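Local structure of D-alanine--D-alanine ligase (Coxiella burnetii, 3TQT) at residues 4-9 with 36-41; 22-27 with 322-327; 84-89 with 123-128. The protein catalyses the ATP-dependent joining of two D-alanines into D-alanyl-D-alanine, a building block of bacterial peptidoglycan, with the help of magnesium or manganese ions. All blocks are in the same frame, centred on the assembly; numbering follows the deposited sequence.

Contact 1: residues 4-9 with 36-41; sequences KLHISV and KYLISV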
ATOM      1  N   LYS A   4      -1.366   2.134  32.355  1.00 28.60           N
ATOM      2  CA  LYS A   4      -1.346   3.015  31.187  1.00 28.47           C
ATOM      3  C   LYS A   4      -1.099   2.241  29.894  1.00 27.76           C
ATOM      4  O   LYS A   4      -0.531   1.149  29.901  1.00 26.20           O
ATOM      5  CB  LYS A   4      -0.299   4.119  31.356  1.00 28.66           C
ATOM      6  CG  LYS A   4      -0.523   4.975  32.586  1.00 26.44           C
ATOM      7  CD  LYS A   4       0.489   6.096  32.702  1.00 29.51           C
ATOM      8  CE  LYS A   4       0.281   6.890  33.995  1.00 27.55           C
ATOM      9  NZ  LYS A   4       1.115   8.124  33.974  1.00 30.54           N
ATOM     10  N   LEU A   5      -1.552   2.807  28.786  1.00 22.07           N
ATOM     11  CA  LEU A   5      -1.300   2.225  27.485  1.00 20.49           C
ATOM     12  C   LEU A   5       0.050   2.726  27.025  1.00 24.44           C
ATOM     13  O   LEU A   5       0.349   3.906  27.172  1.00 26.07           O
ATOM     14  CB  LEU A   5      -2.353   2.705  26.485  1.00 24.90           C
ATOM     15  CG  LEU A   5      -3.746   2.113  26.632  1.00 31.05           C
ATOM     16  CD1 LEU A   5      -4.728   2.831  25.718  1.00 32.97           C
ATOM     17  CD2 LEU A   5      -3.690   0.631  26.309  1.00 35.00           C
ATOM     18  N   HIS A   6       0.856   1.840  26.458  1.00 22.26           N
ATOM     19  CA  HIS A   6       2.146   2.248  25.902  1.00 21.61           C
ATOM     20  C   HIS A   6       1.962   2.733  24.477  1.00 19.46           C
ATOM     21  O   HIS A   6       1.494   1.990  23.623  1.00 20.92           O
ATOM     22  CB  HIS A   6       3.128   1.080  25.890  1.00 26.48           C
ATOM     23  CG  HIS A   6       3.651   0.717  27.242  1.00 31.84           C
ATOM     24  ND1 HIS A   6       4.777   1.300  27.782  1.00 40.35           N
ATOM     25  CD2 HIS A   6       3.208  -0.173  28.160  1.00 30.33           C
ATOM     26  CE1 HIS A   6       5.006   0.786  28.977  1.00 40.36           C
ATOM     27  NE2 HIS A   6       4.065  -0.107  29.231  1.00 32.68           N
ATOM     28  N   ILE A   7       2.341   3.981  24.231  1.00 17.30           N
ATOM     29  CA  ILE A   7       2.217   4.564  22.920  1.00 15.90           C
ATOM     30  C   ILE A   7       3.627   4.826  22.402  1.00 18.21           C
ATOM     31  O   ILE A   7       4.440   5.430  23.105  1.00 23.38           O
ATOM     32  CB  ILE A   7       1.455   5.902  23.002  1.00 21.17           C
ATOM     33  CG1 ILE A   7       0.128   5.700  23.736  1.00 20.07           C
ATOM     34  CG2 ILE A   7       1.253   6.501  21.619  1.00 24.42           C
ATOM     35  CD1 ILE A   7      -0.838   4.772  23.013  1.00 21.87           C
ATOM     36  N   SER A   8       3.905   4.364  21.187  1.00 18.62           N
ATOM     37  CA  SER A   8       5.164   4.673  20.509  1.00 19.13           C
ATOM     38  C   SER A   8       4.926   5.678  19.387  1.00 19.34           C
ATOM     39  O   SER A   8       4.116   5.448  18.490  1.00 25.22           O
ATOM     40  CB  SER A   8       5.778   3.406  19.924  1.00 20.50           C
ATOM     41  OG  SER A   8       6.385   2.635  20.943  1.00 23.04           O
ATOM     42  N   VAL A   9       5.622   6.801  19.438  1.00 18.31           N
ATOM     43  CA  VAL A   9       5.495   7.787  18.374  1.00 24.75           C
ATOM     44  C   VAL A   9       6.703   7.663  17.456  1.00 22.88           C
ATOM     45  O   VAL A   9       7.839   7.750  17.917  1.00 23.77           O
ATOM     46  CB  VAL A   9       5.372   9.202  18.946  1.00 19.00           C
ATOM     47  CG1 VAL A   9       5.174  10.238  17.814  1.00 21.08           C
ATOM     48  CG2 VAL A   9       4.219   9.253  19.942  1.00 18.58           C
ATOM     49  N   LYS A  36      -2.920   8.858  30.717  1.00 26.54           N
ATOM     50  CA  LYS A  36      -3.379   7.666  30.006  1.00 29.27           C
ATOM     51  C   LYS A  36      -2.253   6.864  29.389  1.00 28.18           C
ATOM     52  O   LYS A  36      -2.409   5.673  29.134  1.00 27.27           O
ATOM     53  CB  LYS A  36      -4.336   8.053  28.879  1.00 34.01           C
ATOM     54  CG  LYS A  36      -5.043   9.341  29.136  1.00 48.74           C
ATOM     55  CD  LYS A  36      -6.500   9.128  29.392  1.00 53.04           C
ATOM     56  CE  LYS A  36      -7.299   9.373  28.135  1.00 43.49           C
ATOM     57  NZ  LYS A  36      -8.738   9.371  28.469  1.00 49.33           N
ATOM     58  N   TYR A  37      -1.127   7.519  29.123  1.00 24.65           N
ATOM     59  CA  TYR A  37      -0.125   6.925  28.247  1.00 26.94           C
ATOM     60  C   TYR A  37       1.273   6.958  28.816  1.00 29.87           C
ATOM     61  O   TYR A  37       1.679   7.943  29.427  1.00 29.23           O
ATOM     62  CB  TYR A  37      -0.105   7.655  26.903  1.00 22.09           C
ATOM     63  CG  TYR A  37      -1.463   7.774  26.275  1.00 20.56           C
ATOM     64  CD1 TYR A  37      -2.172   6.639  25.909  1.00 21.56           C
ATOM     65  CD2 TYR A  37      -2.038   9.021  26.045  1.00 21.39           C
ATOM     66  CE1 TYR A  37      -3.414   6.732  25.332  1.00 25.96           C
ATOM     67  CE2 TYR A  37      -3.292   9.123  25.476  1.00 21.53           C
ATOM     68  CZ  TYR A  37      -3.972   7.974  25.118  1.00 23.23           C
ATOM     69  OH  TYR A  37      -5.221   8.054  24.549  1.00 30.38           O
ATOM     70  N   LEU A  38       2.001   5.870  28.603  1.00 22.95           N
ATOM     71  CA  LEU A  38       3.444   5.883  28.764  1.00 25.72           C
ATOM     72  C   LEU A  38       3.967   6.056  27.355  1.00 26.84           C
ATOM     73  O   LEU A  38       3.726   5.219  26.487  1.00 24.37           O
ATOM     74  CB  LEU A  38       3.954   4.574  29.352  1.00 26.38           C
ATOM     75  CG  LEU A  38       3.660   4.357  30.830  1.00 31.37           C
ATOM     76  CD1 LEU A  38       4.142   2.976  31.232  1.00 36.86           C
ATOM     77  CD2 LEU A  38       4.333   5.433  31.657  1.00 29.18           C
ATOM     78  N   ILE A  39       4.666   7.157  27.124  1.00 20.66           N
ATOM     79  CA  ILE A  39       5.035   7.542  25.776  1.00 22.04           C
ATOM     80  C   ILE A  39       6.483   7.166  25.499  1.00 29.78           C
ATOM     81  O   ILE A  39       7.373   7.470  26.299  1.00 24.16           O
ATOM     82  CB  ILE A  39       4.839   9.059  25.596  1.00 24.01           C
ATOM     83  CG1 ILE A  39       3.402   9.440  25.948  1.00 24.88           C
ATOM     84  CG2 ILE A  39       5.228   9.513  24.176  1.00 23.01           C
ATOM     85  CD1 ILE A  39       3.215  10.896  26.269  1.00 29.23           C
ATOM     86  N   SER A  40       6.699   6.466  24.388  1.00 24.57           N
ATOM     87  CA  SER A  40       8.038   6.198  23.874  1.00 23.81           C
ATOM     88  C   SER A  40       8.147   6.833  22.502  1.00 25.54           C
ATOM     89  O   SER A  40       7.179   6.877  21.742  1.00 24.45           O
ATOM     90  CB  SER A  40       8.298   4.691  23.764  1.00 25.90           C
ATOM     91  OG  SER A  40       8.232   4.057  25.020  1.00 34.88           O
ATOM     92  N   VAL A  41       9.324   7.334  22.173  1.00 21.40           N
ATOM     93  CA  VAL A  41       9.527   7.926  20.858  1.00 20.44           C
ATOM     94  C   VAL A  41      10.506   7.070  20.092  1.00 25.89           C
ATOM     95  O   VAL A  41      11.568   6.720  20.606  1.00 28.87           O
ATOM     96  CB  VAL A  41      10.068   9.359  20.954  1.00 25.22           C
ATOM     97  CG1 VAL A  41      10.219   9.965  19.553  1.00 21.38           C
ATOM     98  CG2 VAL A  41       9.136  10.193  21.809  1.00 30.23           C
TER
HETATM   99  O   HOH W   1       5.723   3.491  25.544  1.00 22.64           O

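Contact 2: residues 22-27 with 322-327; sequences IQSAKN and GFTNIS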
ATOM      1  N   ILE A  22       9.709  15.471  13.162  1.00 25.35           N
ATOM      2  CA  ILE A  22      10.146  15.624  14.542  1.00 22.68           C
ATOM      3  C   ILE A  22       9.285  16.663  15.253  1.00 19.67           C
ATOM      4  O   ILE A  22       8.884  16.451  16.399  1.00 22.83           O
ATOM      5  CB  ILE A  22      11.623  16.049  14.612  1.00 21.03           C
ATOM      6  CG1 ILE A  22      12.512  14.907  14.112  1.00 32.45           C
ATOM      7  CG2 ILE A  22      11.990  16.451  16.037  1.00 24.86           C
ATOM      8  CD1 ILE A  22      13.850  15.365  13.578  1.00 36.18           C
ATOM      9  N   GLN A  23       9.012  17.790  14.591  1.00 22.52           N
ATOM     10  CA  GLN A  23       8.176  18.820  15.213  1.00 27.54           C
ATOM     11  C   GLN A  23       6.735  18.337  15.445  1.00 27.84           C
ATOM     12  O   GLN A  23       6.134  18.653  16.468  1.00 23.92           O
ATOM     13  CB  GLN A  23       8.200  20.142  14.443  1.00 26.40           C
ATOM     14  CG  GLN A  23       9.561  20.841  14.489  1.00 37.76           C
ATOM     15  CD  GLN A  23      10.126  20.923  15.906  1.00 47.69           C
ATOM     16  OE1 GLN A  23      11.250  20.477  16.171  1.00 48.46           O
ATOM     17  NE2 GLN A  23       9.346  21.495  16.824  1.00 40.23           N
ATOM     18  N   SER A  24       6.189  17.587  14.494  1.00 27.11           N
ATOM     19  CA  SER A  24       4.884  16.949  14.688  1.00 25.59           C
ATOM     20  C   SER A  24       4.926  16.024  15.900  1.00 24.15           C
ATOM     21  O   SER A  24       4.060  16.079  16.772  1.00 26.78           O
ATOM     22  CB  SER A  24       4.465  16.168  13.429  1.00 21.80           C
ATOM     23  OG  SER A  24       4.283  17.053  12.347  1.00 26.71           O
ATOM     24  N   ALA A  25       5.938  15.166  15.949  1.00 23.93           N
ATOM     25  CA  ALA A  25       6.069  14.214  17.040  1.00 23.60           C
ATOM     26  C   ALA A  25       6.205  14.918  18.384  1.00 25.90           C
ATOM     27  O   ALA A  25       5.671  14.451  19.384  1.00 23.31           O
ATOM     28  CB  ALA A  25       7.242  13.291  16.815  1.00 27.43           C
ATOM     29  N   LYS A  26       6.922  16.039  18.413  1.00 26.69           N
ATOM     30  CA  LYS A  26       7.089  16.754  19.667  1.00 28.24           C
ATOM     31  C   LYS A  26       5.752  17.275  20.171  1.00 24.16           C
ATOM     32  O   LYS A  26       5.451  17.189  21.351  1.00 23.72           O
ATOM     33  CB  LYS A  26       8.096  17.888  19.528  1.00 26.81           C
ATOM     34  CG  LYS A  26       9.527  17.414  19.408  1.00 30.09           C
ATOM     35  CD  LYS A  26      10.459  18.609  19.280  1.00 39.23           C
ATOM     36  CE  LYS A  26      11.910  18.180  19.217  1.00 43.89           C
ATOM     37  NZ  LYS A  26      12.595  18.383  20.517  1.00 33.90           N
ATOM     38  N   ASN A  27       4.939  17.809  19.274  1.00 25.29           N
ATOM     39  CA  ASN A  27       3.641  18.312  19.687  1.00 27.01           C
ATOM     40  C   ASN A  27       2.776  17.185  20.215  1.00 22.30           C
ATOM     41  O   ASN A  27       2.119  17.316  21.241  1.00 25.50           O
ATOM     42  CB  ASN A  27       2.923  18.992  18.521  1.00 31.48           C
ATOM     43  CG  ASN A  27       1.606  19.604  18.935  1.00 32.54           C
ATOM     44  OD1 ASN A  27       1.508  20.233  19.989  1.00 35.04           O
ATOM     45  ND2 ASN A  27       0.580  19.406  18.122  1.00 24.59           N
ATOM     46  N   GLY A 322       0.791  17.399   8.771  1.00 23.88           N
ATOM     47  CA  GLY A 322       1.557  18.027   9.829  1.00 30.51           C
ATOM     48  C   GLY A 322       0.757  18.006  11.114  1.00 23.08           C
ATOM     49  O   GLY A 322      -0.465  18.129  11.093  1.00 22.85           O
ATOM     50  N   PHE A 323       1.445  17.839  12.237  1.00 23.45           N
ATOM     51  CA  PHE A 323       0.761  17.726  13.518  1.00 24.93           C
ATOM     52  C   PHE A 323       1.443  18.581  14.577  1.00 27.56           C
ATOM     53  O   PHE A 323       1.266  18.364  15.784  1.00 26.95           O
ATOM     54  CB  PHE A 323       0.702  16.261  13.957  1.00 25.87           C
ATOM     55  CG  PHE A 323      -0.672  15.790  14.289  1.00 21.50           C
ATOM     56  CD1 PHE A 323      -1.398  15.036  13.376  1.00 23.36           C
ATOM     57  CD2 PHE A 323      -1.257  16.123  15.501  1.00 26.64           C
ATOM     58  CE1 PHE A 323      -2.675  14.586  13.688  1.00 30.06           C
ATOM     59  CE2 PHE A 323      -2.538  15.678  15.817  1.00 29.17           C
ATOM     60  CZ  PHE A 323      -3.240  14.908  14.913  1.00 29.52           C
ATOM     61  N   THR A 324       2.225  19.560  14.123  1.00 26.35           N
ATOM     62  CA  THR A 324       2.839  20.518  15.025  1.00 27.39           C
ATOM     63  C   THR A 324       1.733  21.360  15.631  1.00 28.06           C
ATOM     64  O   THR A 324       0.605  21.332  15.166  1.00 21.92           O
ATOM     65  CB  THR A 324       3.828  21.448  14.290  1.00 29.58           C
ATOM     66  OG1 THR A 324       3.109  22.494  13.629  1.00 27.49           O
ATOM     67  CG2 THR A 324       4.632  20.653  13.271  1.00 31.10           C
ATOM     68  N   ASN A 325       2.056  22.124  16.663  1.00 29.56           N
ATOM     69  CA  ASN A 325       1.047  22.930  17.350  1.00 33.55           C
ATOM     70  C   ASN A 325       0.397  24.008  16.480  1.00 34.96           C
ATOM     71  O   ASN A 325      -0.626  24.578  16.848  1.00 36.44           O
ATOM     72  CB  ASN A 325       1.641  23.557  18.619  1.00 42.00           C
ATOM     73  CG  ASN A 325       2.895  24.368  18.335  1.00 64.66           C
ATOM     74  OD1 ASN A 325       3.164  24.747  17.190  1.00 67.71           O
ATOM     75  ND2 ASN A 325       3.670  24.639  19.381  1.00 74.90           N
ATOM     76  N   ILE A 326       0.986  24.290  15.327  1.00 31.82           N
ATOM     77  CA  ILE A 326       0.391  25.268  14.423  1.00 29.24           C
ATOM     78  C   ILE A 326      -0.085  24.628  13.120  1.00 30.89           C
ATOM     79  O   ILE A 326      -0.522  25.327  12.201  1.00 28.91           O
ATOM     80  CB  ILE A 326       1.387  26.374  14.062  1.00 35.55           C
ATOM     81  CG1 ILE A 326       2.534  25.799  13.222  1.00 38.78           C
ATOM     82  CG2 ILE A 326       1.897  27.062  15.312  1.00 44.42           C
ATOM     83  CD1 ILE A 326       3.461  26.855  12.650  1.00 44.44           C
ATOM     84  N   SER A 327       0.004  23.303  13.041  1.00 28.50           N
ATOM     85  CA  SER A 327      -0.375  22.592  11.828  1.00 27.76           C
ATOM     86  C   SER A 327      -1.884  22.573  11.641  1.00 30.72           C
ATOM     87  O   SER A 327      -2.639  22.484  12.616  1.00 24.71           O
ATOM     88  CB  SER A 327       0.164  21.165  11.853  1.00 25.62           C
ATOM     89  OG  SER A 327       1.563  21.166  11.670  1.00 26.73           O
TER
HETATM   90  O   HOH W   2       5.270  21.423  17.441  1.00 40.28           O

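Contact 3: residues 84-89 with 123-128; sequences AKPWQS and LNLPYV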
ATOM      1  N   ALA A  84       3.336  -7.960  21.966  1.00 36.86           N
ATOM      2  CA  ALA A  84       3.279  -7.008  23.074  1.00 37.94           C
ATOM      3  C   ALA A  84       4.480  -6.057  23.140  1.00 37.84           C
ATOM      4  O   ALA A  84       4.327  -4.878  23.461  1.00 30.94           O
ATOM      5  CB  ALA A  84       3.115  -7.743  24.389  1.00 34.81           C
ATOM      6  N   LYS A  85       5.666  -6.585  22.845  1.00 35.96           N
ATOM      7  CA  LYS A  85       6.910  -5.832  22.962  1.00 37.14           C
ATOM      8  C   LYS A  85       7.693  -5.919  21.658  1.00 30.64           C
ATOM      9  O   LYS A  85       8.607  -6.723  21.524  1.00 30.13           O
ATOM     10  CB  LYS A  85       7.755  -6.367  24.114  1.00 30.51           C
ATOM     11  CG  LYS A  85       7.059  -6.337  25.465  1.00 39.28           C
ATOM     12  CD  LYS A  85       8.075  -6.482  26.593  1.00 44.46           C
ATOM     13  CE  LYS A  85       7.407  -6.464  27.958  1.00 54.22           C
ATOM     14  NZ  LYS A  85       7.758  -7.671  28.760  1.00 60.63           N
ATOM     15  N   PRO A  86       7.330  -5.073  20.690  1.00 27.71           N
ATOM     16  CA  PRO A  86       7.874  -5.148  19.335  1.00 27.55           C
ATOM     17  C   PRO A  86       9.279  -4.574  19.200  1.00 27.66           C
ATOM     18  O   PRO A  86       9.954  -4.913  18.231  1.00 29.87           O
ATOM     19  CB  PRO A  86       6.888  -4.306  18.531  1.00 24.92           C
ATOM     20  CG  PRO A  86       6.378  -3.305  19.507  1.00 24.02           C
ATOM     21  CD  PRO A  86       6.293  -4.033  20.815  1.00 25.60           C
ATOM     22  N   TRP A  87       9.700  -3.722  20.135  1.00 18.63           N
ATOM     23  CA  TRP A  87      10.989  -3.049  20.029  1.00 20.72           C
ATOM     24  C   TRP A  87      12.005  -3.762  20.886  1.00 27.52           C
ATOM     25  O   TRP A  87      11.736  -4.077  22.053  1.00 27.82           O
ATOM     26  CB  TRP A  87      10.898  -1.602  20.510  1.00 20.89           C
ATOM     27  CG  TRP A  87       9.690  -0.862  20.066  1.00 22.29           C
ATOM     28  CD1 TRP A  87       8.883  -0.079  20.840  1.00 26.41           C
ATOM     29  CD2 TRP A  87       9.142  -0.824  18.740  1.00 25.05           C
ATOM     30  NE1 TRP A  87       7.871   0.461  20.069  1.00 28.28           N
ATOM     31  CE2 TRP A  87       8.004   0.011  18.782  1.00 23.43           C
ATOM     32  CE3 TRP A  87       9.496  -1.420  17.524  1.00 21.33           C
ATOM     33  CZ2 TRP A  87       7.223   0.262  17.661  1.00 27.12           C
ATOM     34  CZ3 TRP A  87       8.727  -1.150  16.402  1.00 30.08           C
ATOM     35  CH2 TRP A  87       7.602  -0.323  16.480  1.00 30.02           C
ATOM     36  N   GLN A  88      13.180  -4.000  20.325  1.00 24.30           N
ATOM     37  CA  GLN A  88      14.207  -4.737  21.051  1.00 30.76           C
ATOM     38  C   GLN A  88      15.502  -3.970  21.019  1.00 29.26           C
ATOM     39  O   GLN A  88      15.974  -3.604  19.956  1.00 27.68           O
ATOM     40  CB  GLN A  88      14.426  -6.109  20.423  1.00 32.21           C
ATOM     41  CG  GLN A  88      15.458  -6.952  21.147  1.00 43.31           C
ATOM     42  CD  GLN A  88      15.488  -8.371  20.637  1.00 53.98           C
ATOM     43  OE1 GLN A  88      14.442  -8.980  20.400  1.00 57.38           O
ATOM     44  NE2 GLN A  88      16.687  -8.905  20.447  1.00 63.84           N
ATOM     45  N   SER A  89      16.086  -3.733  22.187  1.00 33.47           N
ATOM     46  CA  SER A  89      17.329  -2.978  22.262  1.00 39.12           C
ATOM     47  C   SER A  89      18.476  -3.771  21.640  1.00 40.44           C
ATOM     48  O   SER A  89      18.502  -4.997  21.721  1.00 42.21           O
ATOM     49  CB  SER A  89      17.652  -2.639  23.718  1.00 52.34           C
ATOM     50  OG  SER A  89      17.687  -3.810  24.512  1.00 59.76           O
ATOM     51  N   LEU A 123       4.131  -6.593  12.282  1.00 25.14           N
ATOM     52  CA  LEU A 123       4.325  -6.708  13.728  1.00 24.27           C
ATOM     53  C   LEU A 123       2.997  -6.883  14.455  1.00 26.91           C
ATOM     54  O   LEU A 123       2.969  -7.028  15.679  1.00 28.01           O
ATOM     55  CB  LEU A 123       5.047  -5.484  14.281  1.00 22.08           C
ATOM     56  CG  LEU A 123       6.498  -5.281  13.848  1.00 22.27           C
ATOM     57  CD1 LEU A 123       7.036  -4.026  14.457  1.00 21.03           C
ATOM     58  CD2 LEU A 123       7.345  -6.455  14.273  1.00 26.12           C
ATOM     59  N   ASN A 124       1.904  -6.862  13.702  1.00 22.54           N
ATOM     60  CA  ASN A 124       0.563  -6.983  14.262  1.00 18.77           C
ATOM     61  C   ASN A 124       0.338  -5.936  15.334  1.00 25.47           C
ATOM     62  O   ASN A 124      -0.258  -6.232  16.361  1.00 25.57           O
ATOM     63  CB  ASN A 124       0.322  -8.384  14.869  1.00 24.91           C
ATOM     64  CG  ASN A 124       0.447  -9.499  13.846  1.00 46.90           C
ATOM     65  OD1 ASN A 124       1.096 -10.524  14.095  1.00 58.96           O
ATOM     66  ND2 ASN A 124      -0.167  -9.303  12.686  1.00 40.82           N
ATOM     67  N   LEU A 125       0.832  -4.720  15.112  1.00 22.36           N
ATOM     68  CA  LEU A 125       0.639  -3.649  16.082  1.00 22.96           C
ATOM     69  C   LEU A 125      -0.497  -2.732  15.675  1.00 22.48           C
ATOM     70  O   LEU A 125      -0.631  -2.401  14.502  1.00 21.05           O
ATOM     71  CB  LEU A 125       1.898  -2.813  16.213  1.00 22.09           C
ATOM     72  CG  LEU A 125       3.116  -3.504  16.811  1.00 28.89           C
ATOM     73  CD1 LEU A 125       4.331  -2.610  16.652  1.00 25.08           C
ATOM     74  CD2 LEU A 125       2.866  -3.844  18.282  1.00 27.54           C
ATOM     75  N   PRO A 126      -1.315  -2.306  16.644  1.00 19.38           N
ATOM     76  CA  PRO A 126      -2.277  -1.254  16.296  1.00 19.01           C
ATOM     77  C   PRO A 126      -1.505   0.007  15.931  1.00 22.03           C
ATOM     78  O   PRO A 126      -0.472   0.290  16.538  1.00 23.16           O
ATOM     79  CB  PRO A 126      -3.068  -1.041  17.597  1.00 15.18           C
ATOM     80  CG  PRO A 126      -2.809  -2.284  18.424  1.00 18.76           C
ATOM     81  CD  PRO A 126      -1.425  -2.727  18.051  1.00 20.48           C
ATOM     82  N   TYR A 127      -1.981   0.754  14.940  1.00 22.03           N
ATOM     83  CA  TYR A 127      -1.335   2.014  14.614  1.00 20.99           C
ATOM     84  C   TYR A 127      -2.328   3.048  14.106  1.00 17.00           C
ATOM     85  O   TYR A 127      -3.364   2.716  13.504  1.00 18.61           O
ATOM     86  CB  TYR A 127      -0.191   1.810  13.617  1.00 18.12           C
ATOM     87  CG  TYR A 127      -0.616   1.251  12.288  1.00 19.74           C
ATOM     88  CD1 TYR A 127      -0.934   2.097  11.224  1.00 18.35           C
ATOM     89  CD2 TYR A 127      -0.676  -0.120  12.085  1.00 21.37           C
ATOM     90  CE1 TYR A 127      -1.311   1.593  10.011  1.00 20.21           C
ATOM     91  CE2 TYR A 127      -1.061  -0.641  10.862  1.00 20.28           C
ATOM     92  CZ  TYR A 127      -1.368   0.217   9.831  1.00 18.53           C
ATOM     93  OH  TYR A 127      -1.749  -0.307   8.628  1.00 18.33           O
ATOM     94  N   VAL A 128      -1.994   4.305  14.343  1.00 18.62           N
ATOM     95  CA  VAL A 128      -2.870   5.402  13.980  1.00 16.34           C
ATOM     96  C   VAL A 128      -2.883   5.667  12.477  1.00 22.61           C
ATOM     97  O   VAL A 128      -1.847   5.590  11.802  1.00 21.39           O
ATOM     98  CB  VAL A 128      -2.470   6.667  14.722  1.00 16.05           C
ATOM     99  CG1 VAL A 128      -3.198   7.896  14.140  1.00 19.94           C
ATOM    100  CG2 VAL A 128      -2.748   6.488  16.212  1.00 14.34           C
TER

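Contact 1: residues 4-9 with 36-41
Ile7 and Tyr37 meet on one face of two neighbouring parallel strands, 5-12 and 37-44, which helix 18-31 links into a beta-alpha-beta unit of the N-terminal domain. Ile7 can be followed outward atom by atom. Its CB branches so that CG1 lies beside the backbone N (chi1 -53°), which turns that branch along the strand toward Tyr37. CG1 then presses on the ring obliquely, 3.3 Å from Tyr37 CD1. At the tip, Ile7 CD1 continues alongside the ring, 3.7 Å from Tyr37 CD1 and a little farther from Tyr37 CE1. The carbonyl O of Leu5 sits at the edge of this ring, in its plane, and CB of Lys36 rests over the centre of one face.

On the other face, the His6 ring and Leu38 lie side by side, with His6 CE1 3.3 Å from Leu38 CD1. Water 1, in the plane of the imidazole at its edge, is bonded to His6 ND1 and Ser40 OG and donates to Leu38 O at 2.8 Å. Lys4 crosses Leu38 at about a right angle before its amine bonds to Ala34 O.

Five backbone bonds stitch the strands together, from Leu5 N to Lys36 O through Val9 N to Ser40 O. The bond from Ser40 N to Ile7 O (2.8 Å) is almost straight, at 175°. Each of Leu5 O, Leu38 O, Ile7 O and Ser40 O accepts an amide proton and also faces a CA-H of the other strand. Ile7, Val9, Ile39 and Val41 offer an apolar face to helices 18-31 and 340-370, with Tyr37 OH satisfied by Asp345; opposite, a water ties His6 and Ser40 to the backbone beside apolar Leu38. The backbone bonds hold the register, and the side chains set each face's surroundings.

Contact 2: residues 22-27 with 322-327
Asn27 and Ser24, one turn apart on helix 18-31, grip the backbone N and O of Phe323. Ser24 OG accepts from Phe323 N at 2.9 Å; this buried hydroxyl is also hydrogen-bonded to His107 NE2 and Ile20 O. Asn27 ND2 donates to Phe323 O at 2.7 Å. Having CG anti to the backbone N (chi1 -176°) carries the Asn27 amide out over the loop; Phe323 O lies close to the plane of that amide, although the donor is tilted 26° from the carbonyl plane. The other end of the amide, OD1, rests 3.6 Å from Asn325 CB, and the two asparagine side chains pass at a slant with their amide planes 59° apart.

Thr324 turns its methyl to the helix: CG2 lies 3.6 Å from Ser24 N and 3.8 Å from Gln23 CB. Its hydroxyl looks back into the loop, accepting from Ile326 N and sharing a hydrogen bond with Ser327 OG. The Phe323 ring leads away to pack against Cys340, Leu343, Leu344 and Leu347 of helix 340-370.

A type I turn from Thr324 to Ser327, with an ST turn at Thr324, shapes the loop ahead of helix 328-335. The contact joins the first helix of the N-terminal domain to the loop that follows the predicted metal ligands Glu316 and Asn318, in a ligase of the ATP-grasp fold.

Contact 3: residues 84-89 with 123-128
Leu123, just after helix 115-122, opens the second segment and sends its CD1 methyl to touch both Pro86 and Trp87. With CG beside the backbone N (chi1 -67°), the side chain extends toward the far end of the indole, where Leu123 CD1 lies 3.9 Å from Trp87 CZ3. The same methyl is 4.1 Å from Pro86 CB. Leucine and indole cross at roughly a right angle, the methyl approaching the ring obliquely.

Asn124 then turns the chain with a positive phi, the hallmark of the Schellman motif that ends the helix. Its side chain faces the subunit boundary, where OD1 bonds to Gln14 of the second subunit.

Leu125 brings the chain back to the contact. Both of its methyls meet the proline ring: CD1 is 3.6 Å from Pro86 CG, and CD2 is 3.8 Å from the same atom. Leu125 CD1 also reaches the benzene half of the indole, 4.0 Å from Trp87 CH2. Pro86 CG lies over the centre of one face of the indole, 3.7 Å above its plane, so proline and indole form a compact unit against which the two leucines pack. Val102 of strand 101-104 touches both Trp87 and Leu125, and the indole NE1 is hydrogen-bonded to Ser8 OG of strand 5-12.

Pro126 leans on helix 340-370, Tyr127 bonds through OH to Glu121, and Val128 returns to helix 340-370. This is buried hydrophobic core of the N-terminal domain, whose Rossmann-like fold here packs a helix-ending loop against the start of strand 87-89, second from the edge of the mixed sheet.

Contacts 1 and 3 belong to the same N-terminal domain and reach the same mixed sheet; their centres are 12 Å apart, and Ser8 OG and Trp87 NE1, 2.8 Å apart, join them directly. Segment 22-27 of contact 2 lies on the helix of the beta-alpha-beta unit whose strands form contact 1, and Val9 CG1 packs 3.8 Å from Ala25 CB, although the centres of contacts 1 and 2 are 17 Å apart. Contacts 2 and 3 do not touch. Contact 2 alone lies near the predicted sites, with Gly322 about 8 Å from the side chain of metal ligand Asn318 and about 9 Å from that of Glu231 in the ATP site; contacts 1 and 3 lie away from them.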